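Side-chain contacts in nickel ABC transporter (Nickel-binding protein) (Bacillus halodurans, PDB 3T66), which probably serves as the extracellular solute-binding component of an ABC importer for nickel or peptides: residues A[400-405]-A[416-421]; A[285-290]-A[392-397]; A[377-382]-A[409-414]; A[293-298]-A[440-445]. All blocks are in the same frame, centred on the assembly; numbering follows the deposited sequence.

Overall arrangement
Contact 2 is the core contact of the set, wholly buried, its centre about 9 Å from the centre of the chain. Contact 3 is also buried, though it lies farther out, and contacts 1 and 4 are only partly covered. Helix 395-402 serves contacts 1 and 2, where the hydroxyls of Tyr397 and Tyr402 join them. Contacts 2 and 4 use the same loop between strand 280-282 and helix 304-314. The central contact 2 is aromatic and aliphatic; the partly covered contacts set proline against alanine (contact 4) or mix leucine with threonine and imidazole (contact 1); the outlying contact 3 puts an indole edge beside oxygens. No hydrogen bond crosses any of the four.

Contact 1: residues A[400-405]-A[416-421]; sequences ATYHPT and PELTGI
Tyr402 and Leu418 meet where the end of helix 395-402 packs on the start of helix 416-426, a loop joining them, in a protein of the type 2 periplasmic-binding class. The apolar part of the interface is this pair: methyl CD2 of Leu418 lies 3.9 Å from Tyr402 CB and 4.0 Å from its CD1, so the root of the tyrosine takes the contact while the hydroxyl turns off toward Tyr397, to which it is hydrogen-bonded. Ile445 of helix 431-447 packs against the same ring.

Thr419 makes a second group of contacts. Its methyl CG2 meets the imidazole of His403 at NE2 and CD2, 3.9 Å from each, the two side chains crossing at about a right angle. With CG anti to the backbone N (chi1 -176°), the imidazole swings out to this methyl. On its other branch, OG1 points toward the ring of Pro404 and bonds to the carbonyl of Asp415, one turn back along the chain.

No hydrogen bond crosses between the segments; polar groups bond within them or to neighbours such as Tyr397 and Asp415. Replacing His403 with an alanine would probably strip Thr419 CG2 of its ring neighbour and deprive the Thr405 N-H of its acceptor, letting the turn shift. That bond holds the imidazole rotation: Thr405 N reaches His403 ND1 at 2.7 Å, 7° out of the ring plane.

Contact 2: residues A[285-290]-A[392-397]; sequences GPFIPT and GDAGYY
Phe287 meets Ala394 through the far end of its phenyl ring: CZ and CE1 each lie 3.6 Å from the methyl CB, which sits obliquely against the CE1-CZ bond. The same CE1 approaches Tyr397 CD2 at 4.1 Å, the two side chains slanting past one another; Tyr397 has CG anti to its backbone N (chi1 162°), which directs its ring to Phe287 and Pro286. Pro286 completes the first shell, its CB lying 4.1 Å from Tyr397 OH, a hydroxyl itself hydrogen-bonded to Tyr402 OH.

Pro286 also packs on its neighbour: its CG sits 3.8 Å above the Phe287 ring plane, over the centre. Phe293 packs edge-to-face with Phe287, and Thr438 of helix 431-447 touches both Phe287 and Ala394. Phe453 of strand 451-464 lies against Pro286 and Tyr397.

Farther out, Asp393 caps the start of helix 395-402: its OD2 accepts from Gly395 N at 2.9 Å, from above the carboxylate plane, and its OD1 pairs with Arg434 in a salt bridge. Thr241 and Thr388 hydroxyls take up the Pro286 carbonyl.

Cohesion across this buried contact is therefore apolar; its polar groups, such as Tyr397 OH and the Pro286 carbonyl, bond to residues outside the two segments.

Contact 3: residues A[377-382]-A[409-414]; sequences RDWDLI and NFSSVN
Trp379 turns the outer rim of its indole toward the loop 409-414. Two of its six-membered-ring carbons do the touching: CZ2 comes to 3.6 Å from the carbonyl oxygen of Phe410, and CH2 lies 4.2 Å from Ser411 OG. Both oxygens lie near the indole plane, so aromatic C-H groups rather than the pi face look at them; no hydrogen bond forms. CG stands between the backbone N and the carbonyl carbon (chi1 65°), which swings the indole over to the loop. Tyr372 of helix 371-374 touches both Trp379 and Phe410, and Leu335 of strand 328-336 packs on the indole.

Asp380 follows, facing other partners. Its OD1 takes a salt bridge from Arg250 and a bond from the backbone N of Thr333, which ties the residue to strand 328-336. Leu381 and Ile382 then enter strand 381-387, bonding by their backbones to Leu335 and Thr245 respectively.

The loop that receives the indole is itself braced. Asn409 ND2 donates to Val413 O at 2.9 Å, in the carbonyl plane and on a lone pair, and also to His403 O, linking this loop to the end of helix 395-402; a weak return bond runs from Val413 N to OD1. The hydroxyl of Ser411 bonds to Met246 O.

Strand 381-387 runs between 240-246 and 328-336, and the connection after helix 395-402 returns to pack beside its start, consistent with the alpha/beta lobe of a type 2 periplasmic-binding protein.

Contact 4: residues A[293-298]-A[440-445]; sequences FAPSYE and QAAAYI
Tyr444 N bonds to Gln440 O at 2.7 Å, the shortest polar bond here, and Ile445 N reaches Ala441 O at 2.8 Å; these helical bonds hold the turn that offers Ala442 to Pro295. No hydrogen bond crosses between the segments.

The crossing contact is a proline ring against a helix. Pro295 CG lies 3.6 Å from Ala442 CB, and its CD is 3.9 Å from the same methyl. The same CG also comes to 3.9 Å from the backbone N of Ala443, so the tip of the pyrrolidine meets the helix surface at these two small residues, where no long side chain of the helix intervenes.

Tyr297 adds a second layer. Its ring is covered on one face by Pro295 CB, 3.6 Å above the plane and offset toward the rim, while its OH comes within 4.3 Å of Ala442 CB. The chi1 of -65° sets CG anti to the carbonyl carbon, which carries the phenol back past the proline toward the helix. Around it, Tyr297 touches Asp284, Pro286 and Asp446, and Ala442 packs on Phe287.

On the far side of helix 431-447 the polar end of Tyr444 bonds to Asp415, and Ile445 packs on Leu398, so this helix is sandwiched between the loop and the helices 395-402 and 416-426.

Proline and alanine here make a contact of carbon on carbon, with neither charge nor directional bond: across these segments the loop rests on the helix by van der Waals packing, and even the backbone N of Ala443 is met across the contact by a proline carbon.

Contact 1: residues A[400-405]-A[416-421]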
loop_
_atom_site.group_PDB
_atom_site.type_symbol
_atom_site.label_atom_id
_atom_site.label_comp_id
_atom_site.label_asym_id
_atom_site.label_seq_id
_atom_site.Cartn_x
_atom_site.Cartn_y
_atom_site.Cartn_z
ATOM N N ALA A 400 -1.103 7.406 13.558
ATOM C CA ALA A 400 -1.055 8.674 12.879
ATOM C C ALA A 400 -2.444 9.291 12.739
ATOM O O ALA A 400 -2.612 10.512 12.863
ATOM C CB ALA A 400 -0.406 8.530 11.547
ATOM N N THR A 401 -3.458 8.481 12.516
ATOM C CA THR A 401 -4.747 9.068 12.141
ATOM C C THR A 401 -5.768 9.198 13.294
ATOM O O THR A 401 -6.772 9.949 13.206
ATOM C CB THR A 401 -5.311 8.281 10.955
ATOM O OG1 THR A 401 -4.261 8.129 9.977
ATOM C CG2 THR A 401 -6.469 8.988 10.341
ATOM N N TYR A 402 -5.497 8.488 14.389
ATOM C CA TYR A 402 -6.488 8.310 15.426
ATOM C C TYR A 402 -6.017 8.705 16.800
ATOM O O TYR A 402 -6.810 9.129 17.614
ATOM C CB TYR A 402 -6.935 6.860 15.430
ATOM C CG TYR A 402 -7.653 6.499 14.172
ATOM C CD1 TYR A 402 -8.937 7.006 13.923
ATOM C CD2 TYR A 402 -7.057 5.673 13.221
ATOM C CE1 TYR A 402 -9.623 6.693 12.766
ATOM C CE2 TYR A 402 -7.721 5.348 12.053
ATOM C CZ TYR A 402 -9.017 5.862 11.830
ATOM O OH TYR A 402 -9.712 5.560 10.679
ATOM N N HIS A 403 -4.731 8.554 17.081
ATOM C CA HIS A 403 -4.271 8.918 18.405
ATOM C C HIS A 403 -4.264 10.438 18.558
ATOM O O HIS A 403 -3.885 11.133 17.630
ATOM C CB HIS A 403 -2.909 8.338 18.686
ATOM C CG HIS A 403 -2.441 8.606 20.069
ATOM N ND1 HIS A 403 -2.095 9.871 20.501
ATOM C CD2 HIS A 403 -2.285 7.788 21.132
ATOM C CE1 HIS A 403 -1.739 9.819 21.771
ATOM N NE2 HIS A 403 -1.832 8.564 22.175
ATOM N N PRO A 404 -4.717 10.960 19.722
ATOM C CA PRO A 404 -4.663 12.409 20.027
ATOM C C PRO A 404 -3.387 13.097 19.521
ATOM O O PRO A 404 -3.466 14.160 18.942
ATOM C CB PRO A 404 -4.700 12.450 21.569
ATOM C CG PRO A 404 -5.302 11.102 22.011
ATOM C CD PRO A 404 -5.438 10.217 20.780
ATOM N N THR A 405 -2.233 12.467 19.722
ATOM C CA THR A 405 -0.932 13.010 19.345
ATOM C C THR A 405 -0.623 12.817 17.849
ATOM O O THR A 405 0.378 13.305 17.342
ATOM C CB THR A 405 0.184 12.322 20.195
ATOM N N PRO A 416 -11.039 8.046 24.038
ATOM C CA PRO A 416 -10.135 7.400 24.999
ATOM C C PRO A 416 -10.155 5.890 24.891
ATOM O O PRO A 416 -9.108 5.281 25.003
ATOM C CB PRO A 416 -10.651 7.880 26.363
ATOM C CG PRO A 416 -11.451 9.137 26.028
ATOM C CD PRO A 416 -12.096 8.811 24.723
ATOM N N GLU A 417 -11.303 5.288 24.643
ATOM C CA GLU A 417 -11.312 3.830 24.448
ATOM C C GLU A 417 -10.323 3.396 23.333
ATOM O O GLU A 417 -9.382 2.644 23.594
ATOM C CB GLU A 417 -12.736 3.285 24.233
ATOM C CG GLU A 417 -12.800 1.976 23.459
ATOM C CD GLU A 417 -14.086 1.177 23.691
ATOM O OE1 GLU A 417 -13.949 -0.037 23.944
ATOM O OE2 GLU A 417 -15.225 1.732 23.616
ATOM N N LEU A 418 -10.530 3.915 22.121
ATOM C CA LEU A 418 -9.567 3.842 21.025
ATOM C C LEU A 418 -8.112 4.165 21.401
ATOM O O LEU A 418 -7.210 3.354 21.191
ATOM C CB LEU A 418 -9.998 4.751 19.870
ATOM C CG LEU A 418 -9.251 4.604 18.548
ATOM C CD1 LEU A 418 -9.166 3.166 18.102
ATOM C CD2 LEU A 418 -9.967 5.388 17.482
ATOM N N THR A 419 -7.882 5.346 21.939
ATOM C CA THR A 419 -6.583 5.655 22.426
ATOM C C THR A 419 -6.054 4.561 23.341
ATOM O O THR A 419 -4.840 4.246 23.342
ATOM C CB THR A 419 -6.630 6.960 23.093
ATOM O OG1 THR A 419 -7.096 7.908 22.117
ATOM C CG2 THR A 419 -5.216 7.345 23.664
ATOM N N GLY A 420 -6.973 3.941 24.077
ATOM C CA GLY A 420 -6.618 2.812 24.933
ATOM C C GLY A 420 -5.872 1.771 24.114
ATOM O O GLY A 420 -4.746 1.362 24.428
ATOM N N ILE A 421 -6.508 1.361 23.027
ATOM C CA ILE A 421 -6.028 0.243 22.263
ATOM C C ILE A 421 -4.724 0.631 21.623
ATOM O O ILE A 421 -3.727 -0.084 21.738
ATOM C CB ILE A 421 -7.056 -0.185 21.234
ATOM C CG1 ILE A 421 -8.388 -0.470 21.928
ATOM C CG2 ILE A 421 -6.574 -1.428 20.542
ATOM C CD1 ILE A 421 -9.552 -0.697 20.992
#

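Contact 2: residues A[285-290]-A[392-397]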
loop_
_atom_site.group_PDB
_atom_site.type_symbol
_atom_site.label_atom_id
_atom_site.label_comp_id
_atom_site.label_asym_id
_atom_site.label_seq_id
_atom_site.Cartn_x
_atom_site.Cartn_y
_atom_site.Cartn_z
ATOM N N GLY A 285 -13.994 -1.148 4.932
ATOM C CA GLY A 285 -13.155 -0.629 6.001
ATOM C C GLY A 285 -11.758 -0.180 5.579
ATOM O O GLY A 285 -11.433 -0.205 4.399
ATOM N N PRO A 286 -10.919 0.240 6.555
ATOM C CA PRO A 286 -9.635 0.748 6.189
ATOM C C PRO A 286 -8.754 -0.373 5.673
ATOM O O PRO A 286 -7.928 -0.104 4.834
ATOM C CB PRO A 286 -9.096 1.259 7.492
ATOM C CG PRO A 286 -9.656 0.410 8.442
ATOM C CD PRO A 286 -11.024 0.091 8.007
ATOM N N PHE A 287 -8.976 -1.614 6.119
ATOM C CA PHE A 287 -8.083 -2.740 5.819
ATOM C C PHE A 287 -8.700 -3.749 4.915
ATOM O O PHE A 287 -9.874 -4.095 5.085
ATOM C CB PHE A 287 -7.683 -3.481 7.093
ATOM C CG PHE A 287 -7.118 -2.591 8.166
ATOM C CD1 PHE A 287 -6.114 -1.683 7.878
ATOM C CD2 PHE A 287 -7.607 -2.651 9.445
ATOM C CE1 PHE A 287 -5.603 -0.881 8.825
ATOM C CE2 PHE A 287 -7.100 -1.844 10.390
ATOM C CZ PHE A 287 -6.076 -0.960 10.079
ATOM N N ILE A 288 -7.904 -4.263 3.983
ATOM C CA ILE A 288 -8.404 -5.223 3.019
ATOM C C ILE A 288 -8.756 -6.553 3.650
ATOM O O ILE A 288 -8.112 -7.015 4.575
ATOM C CB ILE A 288 -7.472 -5.446 1.817
ATOM C CG1 ILE A 288 -6.037 -5.591 2.256
ATOM C CG2 ILE A 288 -7.580 -4.296 0.852
ATOM C CD1 ILE A 288 -5.321 -6.490 1.359
ATOM N N PRO A 289 -9.781 -7.186 3.121
ATOM C CA PRO A 289 -10.259 -8.325 3.843
ATOM C C PRO A 289 -9.182 -9.393 4.117
ATOM O O PRO A 289 -9.203 -9.990 5.176
ATOM C CB PRO A 289 -11.382 -8.850 2.929
ATOM C CG PRO A 289 -11.752 -7.636 2.052
ATOM C CD PRO A 289 -10.440 -7.034 1.809
ATOM N N THR A 290 -8.251 -9.612 3.201
ATOM C CA THR A 290 -7.322 -10.735 3.295
ATOM C C THR A 290 -6.265 -10.614 4.410
ATOM O O THR A 290 -5.546 -11.571 4.730
ATOM C CB THR A 290 -6.650 -10.977 1.954
ATOM O OG1 THR A 290 -6.926 -9.862 1.094
ATOM C CG2 THR A 290 -7.259 -12.164 1.302
ATOM N N GLY A 392 2.106 -4.809 5.714
ATOM C CA GLY A 392 1.455 -5.730 6.627
ATOM C C GLY A 392 1.245 -5.282 8.041
ATOM O O GLY A 392 0.778 -6.068 8.837
ATOM N N ASP A 393 1.593 -4.040 8.354
ATOM C CA ASP A 393 1.438 -3.517 9.715
ATOM C C ASP A 393 0.590 -2.234 9.663
ATOM O O ASP A 393 0.730 -1.425 8.724
ATOM C CB ASP A 393 2.801 -3.255 10.379
ATOM C CG ASP A 393 2.691 -3.050 11.907
ATOM O OD1 ASP A 393 2.734 -4.061 12.664
ATOM O OD2 ASP A 393 2.553 -1.886 12.374
ATOM N N ALA A 394 -0.294 -2.052 10.644
ATOM C CA ALA A 394 -1.174 -0.930 10.599
ATOM C C ALA A 394 -0.885 0.023 11.696
ATOM O O ALA A 394 -1.592 1.021 11.811
ATOM C CB ALA A 394 -2.571 -1.369 10.691
ATOM N N GLY A 395 0.142 -0.255 12.501
ATOM C CA GLY A 395 0.498 0.608 13.652
ATOM C C GLY A 395 0.791 2.081 13.371
ATOM O O GLY A 395 0.350 2.950 14.121
ATOM N N TYR A 396 1.540 2.361 12.296
ATOM C CA TYR A 396 1.790 3.726 11.898
ATOM C C TYR A 396 0.490 4.376 11.495
ATOM O O TYR A 396 0.187 5.470 11.949
ATOM C CB TYR A 396 2.830 3.886 10.782
ATOM C CG TYR A 396 2.937 5.355 10.375
ATOM C CD1 TYR A 396 3.835 6.242 11.025
ATOM C CD2 TYR A 396 2.064 5.888 9.391
ATOM C CE1 TYR A 396 3.891 7.590 10.681
ATOM C CE2 TYR A 396 2.097 7.231 9.041
ATOM C CZ TYR A 396 3.011 8.072 9.680
ATOM O OH TYR A 396 2.998 9.392 9.294
ATOM N N TYR A 397 -0.289 3.734 10.647
ATOM C CA TYR A 397 -1.501 4.399 10.168
ATOM C C TYR A 397 -2.415 4.808 11.317
ATOM O O TYR A 397 -2.937 5.943 11.385
ATOM C CB TYR A 397 -2.258 3.461 9.258
ATOM C CG TYR A 397 -3.667 3.858 9.055
ATOM C CD1 TYR A 397 -3.983 4.989 8.307
ATOM C CD2 TYR A 397 -4.709 3.095 9.602
ATOM C CE1 TYR A 397 -5.310 5.363 8.066
ATOM C CE2 TYR A 397 -6.063 3.457 9.400
ATOM C CZ TYR A 397 -6.364 4.597 8.608
ATOM O OH TYR A 397 -7.687 4.973 8.372
#

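Contact 3: residues A[377-382]-A[409-414]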
loop_
_atom_site.group_PDB
_atom_site.type_symbol
_atom_site.label_atom_id
_atom_site.label_comp_id
_atom_site.label_asym_id
_atom_site.label_seq_id
_atom_site.Cartn_x
_atom_site.Cartn_y
_atom_site.Cartn_z
ATOM N N ARG A 377 -10.661 25.253 10.807
ATOM C CA ARG A 377 -12.039 25.745 10.805
ATOM C C ARG A 377 -13.103 25.061 9.933
ATOM O O ARG A 377 -13.676 24.049 10.353
ATOM N N ASP A 378 -13.342 25.604 8.722
ATOM C CA ASP A 378 -14.622 25.444 7.979
ATOM C C ASP A 378 -15.093 24.031 7.699
ATOM O O ASP A 378 -16.268 23.721 7.960
ATOM C CB ASP A 378 -14.629 26.182 6.626
ATOM C CG ASP A 378 -14.247 27.637 6.745
ATOM O OD1 ASP A 378 -13.349 27.912 7.567
ATOM O OD2 ASP A 378 -14.817 28.494 6.008
ATOM N N TRP A 379 -14.184 23.204 7.165
ATOM C CA TRP A 379 -14.508 21.947 6.440
ATOM C C TRP A 379 -15.138 20.800 7.231
ATOM O O TRP A 379 -14.729 20.499 8.345
ATOM C CB TRP A 379 -13.251 21.434 5.729
ATOM C CG TRP A 379 -12.195 21.039 6.681
ATOM C CD1 TRP A 379 -11.330 21.866 7.346
ATOM C CD2 TRP A 379 -11.901 19.716 7.114
ATOM N NE1 TRP A 379 -10.496 21.132 8.165
ATOM C CE2 TRP A 379 -10.825 19.808 8.040
ATOM C CE3 TRP A 379 -12.432 18.458 6.806
ATOM C CZ2 TRP A 379 -10.272 18.692 8.650
ATOM C CZ3 TRP A 379 -11.887 17.352 7.406
ATOM C CH2 TRP A 379 -10.814 17.476 8.328
ATOM N N ASP A 380 -16.114 20.147 6.618
ATOM C CA ASP A 380 -16.759 19.000 7.248
ATOM C C ASP A 380 -16.117 17.644 6.857
ATOM O O ASP A 380 -15.803 16.814 7.728
ATOM C CB ASP A 380 -18.265 18.998 6.954
ATOM C CG ASP A 380 -18.958 20.281 7.408
ATOM O OD1 ASP A 380 -18.744 21.351 6.767
ATOM O OD2 ASP A 380 -19.726 20.213 8.399
ATOM N N LEU A 381 -15.937 17.437 5.545
ATOM C CA LEU A 381 -15.357 16.202 4.982
ATOM C C LEU A 381 -14.314 16.441 3.876
ATOM O O LEU A 381 -14.320 17.486 3.200
ATOM C CB LEU A 381 -16.457 15.301 4.440
ATOM C CG LEU A 381 -17.718 15.155 5.273
ATOM C CD1 LEU A 381 -18.789 14.548 4.412
ATOM C CD2 LEU A 381 -17.483 14.302 6.493
ATOM N N ILE A 382 -13.416 15.474 3.699
ATOM C CA ILE A 382 -12.558 15.463 2.525
ATOM C C ILE A 382 -12.491 14.067 1.859
ATOM O O ILE A 382 -12.307 13.031 2.536
ATOM C CB ILE A 382 -11.176 16.065 2.837
ATOM C CG1 ILE A 382 -10.242 15.978 1.618
ATOM C CG2 ILE A 382 -10.580 15.434 4.095
ATOM C CD1 ILE A 382 -8.872 16.704 1.804
ATOM N N ASN A 409 -3.363 13.350 12.533
ATOM C CA ASN A 409 -4.681 13.510 13.079
ATOM C C ASN A 409 -5.146 14.915 12.870
ATOM O O ASN A 409 -4.675 15.834 13.492
ATOM C CB ASN A 409 -4.645 13.225 14.559
ATOM C CG ASN A 409 -5.979 13.117 15.129
ATOM O OD1 ASN A 409 -6.938 13.368 14.456
ATOM N ND2 ASN A 409 -6.066 12.742 16.374
ATOM N N PHE A 410 -6.119 15.073 11.995
ATOM C CA PHE A 410 -6.613 16.410 11.639
ATOM C C PHE A 410 -8.104 16.543 11.878
ATOM O O PHE A 410 -8.709 17.610 11.724
ATOM C CB PHE A 410 -6.266 16.736 10.186
ATOM C CG PHE A 410 -4.805 16.875 9.940
ATOM C CD1 PHE A 410 -3.950 17.358 10.954
ATOM C CD2 PHE A 410 -4.270 16.552 8.704
ATOM C CE1 PHE A 410 -2.552 17.517 10.736
ATOM C CE2 PHE A 410 -2.886 16.704 8.461
ATOM C CZ PHE A 410 -2.019 17.196 9.484
ATOM N N SER A 411 -8.702 15.447 12.272
ATOM C CA SER A 411 -10.081 15.517 12.560
ATOM C C SER A 411 -10.304 15.768 14.051
ATOM O O SER A 411 -11.425 15.587 14.561
ATOM C CB SER A 411 -10.713 14.244 12.063
ATOM O OG SER A 411 -10.302 14.095 10.727
ATOM N N SER A 412 -9.250 16.202 14.747
ATOM C CA SER A 412 -9.326 16.418 16.192
ATOM C C SER A 412 -9.943 15.167 16.877
ATOM O O SER A 412 -10.740 15.270 17.818
ATOM C CB SER A 412 -10.109 17.717 16.493
ATOM N N VAL A 413 -9.562 13.988 16.373
ATOM C CA VAL A 413 -10.067 12.681 16.839
ATOM C C VAL A 413 -9.475 12.382 18.179
ATOM O O VAL A 413 -8.235 12.353 18.322
ATOM C CB VAL A 413 -9.577 11.502 15.964
ATOM C CG1 VAL A 413 -10.179 10.196 16.471
ATOM C CG2 VAL A 413 -9.817 11.732 14.423
ATOM N N ASN A 414 -10.331 12.122 19.160
ATOM C CA ASN A 414 -9.797 11.817 20.474
ATOM C C ASN A 414 -10.744 11.025 21.350
ATOM O O ASN A 414 -11.401 11.554 22.225
ATOM C CB ASN A 414 -9.264 13.110 21.126
ATOM C CG ASN A 414 -9.095 12.999 22.625
ATOM O OD1 ASN A 414 -9.535 13.892 23.345
ATOM N ND2 ASN A 414 -8.451 11.923 23.104
#

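Contact 4: residues A[293-298]-A[440-445]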
loop_
_atom_site.group_PDB
_atom_site.type_symbol
_atom_site.label_atom_id
_atom_site.label_comp_id
_atom_site.label_asym_id
_atom_site.label_seq_id
_atom_site.Cartn_x
_atom_site.Cartn_y
_atom_site.Cartn_z
ATOM N N PHE A 293 -5.708 -9.072 10.316
ATOM C CA PHE A 293 -6.380 -8.256 11.337
ATOM C C PHE A 293 -7.566 -7.457 10.848
ATOM O O PHE A 293 -7.851 -6.399 11.387
ATOM C CB PHE A 293 -5.398 -7.296 12.007
ATOM C CG PHE A 293 -4.512 -6.527 11.044
ATOM C CD1 PHE A 293 -4.980 -5.424 10.374
ATOM C CD2 PHE A 293 -3.173 -6.905 10.847
ATOM C CE1 PHE A 293 -4.133 -4.705 9.519
ATOM C CE2 PHE A 293 -2.344 -6.184 10.008
ATOM C CZ PHE A 293 -2.827 -5.085 9.349
ATOM N N ALA A 294 -8.273 -7.962 9.845
ATOM C CA ALA A 294 -9.438 -7.283 9.336
ATOM C C ALA A 294 -10.655 -7.966 9.910
ATOM O O ALA A 294 -10.707 -9.188 9.997
ATOM C CB ALA A 294 -9.440 -7.333 7.843
ATOM N N PRO A 295 -11.638 -7.170 10.336
ATOM C CA PRO A 295 -12.876 -7.634 10.950
ATOM C C PRO A 295 -13.750 -8.243 9.901
ATOM O O PRO A 295 -13.639 -7.849 8.722
ATOM C CB PRO A 295 -13.542 -6.327 11.382
ATOM C CG PRO A 295 -12.471 -5.348 11.483
ATOM C CD PRO A 295 -11.543 -5.704 10.370
ATOM N N SER A 296 -14.602 -9.184 10.290
ATOM C CA SER A 296 -15.755 -9.488 9.443
ATOM C C SER A 296 -16.740 -8.326 9.677
ATOM O O SER A 296 -16.877 -7.818 10.809
ATOM C CB SER A 296 -16.398 -10.873 9.746
ATOM N N TYR A 297 -17.415 -7.864 8.635
ATOM C CA TYR A 297 -18.374 -6.788 8.871
ATOM C C TYR A 297 -19.792 -7.259 8.508
ATOM O O TYR A 297 -19.933 -8.021 7.520
ATOM C CB TYR A 297 -17.997 -5.571 8.057
ATOM C CG TYR A 297 -16.688 -4.893 8.419
ATOM C CD1 TYR A 297 -15.483 -5.271 7.822
ATOM C CD2 TYR A 297 -16.651 -3.822 9.314
ATOM C CE1 TYR A 297 -14.259 -4.623 8.133
ATOM C CE2 TYR A 297 -15.435 -3.181 9.622
ATOM C CZ TYR A 297 -14.251 -3.588 9.019
ATOM O OH TYR A 297 -13.083 -2.927 9.310
ATOM N N GLU A 298 -20.815 -6.847 9.297
ATOM C CA GLU A 298 -22.216 -7.166 8.967
ATOM C C GLU A 298 -22.483 -6.604 7.576
ATOM O O GLU A 298 -21.968 -5.546 7.236
ATOM C CB GLU A 298 -23.209 -6.623 10.002
ATOM N N GLN A 440 -9.351 -4.845 16.785
ATOM C CA GLN A 440 -10.185 -4.199 17.764
ATOM C C GLN A 440 -10.296 -2.743 17.487
ATOM O O GLN A 440 -11.320 -2.147 17.652
ATOM C CB GLN A 440 -9.559 -4.344 19.127
ATOM C CG GLN A 440 -9.566 -5.714 19.685
ATOM C CD GLN A 440 -9.059 -5.726 21.077
ATOM O OE1 GLN A 440 -8.505 -6.700 21.554
ATOM N NE2 GLN A 440 -9.241 -4.628 21.747
ATOM N N ALA A 441 -9.192 -2.156 17.120
ATOM C CA ALA A 441 -9.179 -0.776 16.794
ATOM C C ALA A 441 -10.015 -0.646 15.520
ATOM O O ALA A 441 -10.819 0.271 15.394
ATOM C CB ALA A 441 -7.770 -0.323 16.576
ATOM N N ALA A 442 -9.859 -1.594 14.602
ATOM C CA ALA A 442 -10.670 -1.598 13.412
ATOM C C ALA A 442 -12.149 -1.660 13.820
ATOM O O ALA A 442 -12.885 -0.681 13.648
ATOM C CB ALA A 442 -10.302 -2.732 12.557
ATOM N N ALA A 443 -12.570 -2.780 14.404
ATOM C CA ALA A 443 -13.906 -2.924 14.981
ATOM C C ALA A 443 -14.405 -1.638 15.666
ATOM O O ALA A 443 -15.508 -1.141 15.442
ATOM C CB ALA A 443 -13.903 -4.080 15.977
ATOM N N TYR A 444 -13.588 -1.084 16.525
ATOM C CA TYR A 444 -14.062 0.041 17.247
ATOM C C TYR A 444 -14.318 1.223 16.326
ATOM O O TYR A 444 -15.297 1.952 16.512
ATOM C CB TYR A 444 -13.084 0.415 18.324
ATOM C CG TYR A 444 -13.598 1.564 19.058
ATOM C CD1 TYR A 444 -14.602 1.398 19.983
ATOM C CD2 TYR A 444 -13.130 2.823 18.794
ATOM C CE1 TYR A 444 -15.122 2.468 20.670
ATOM C CE2 TYR A 444 -13.628 3.906 19.450
ATOM C CZ TYR A 444 -14.632 3.734 20.410
ATOM O OH TYR A 444 -15.137 4.823 21.104
ATOM N N ILE A 445 -13.431 1.398 15.345
ATOM C CA ILE A 445 -13.542 2.458 14.329
ATOM C C ILE A 445 -14.789 2.288 13.429
ATOM O O ILE A 445 -15.402 3.256 12.978
ATOM C CB ILE A 445 -12.258 2.528 13.489
ATOM C CG1 ILE A 445 -11.136 3.154 14.318
ATOM C CG2 ILE A 445 -12.457 3.350 12.262
ATOM C CD1 ILE A 445 -9.683 2.807 13.860
#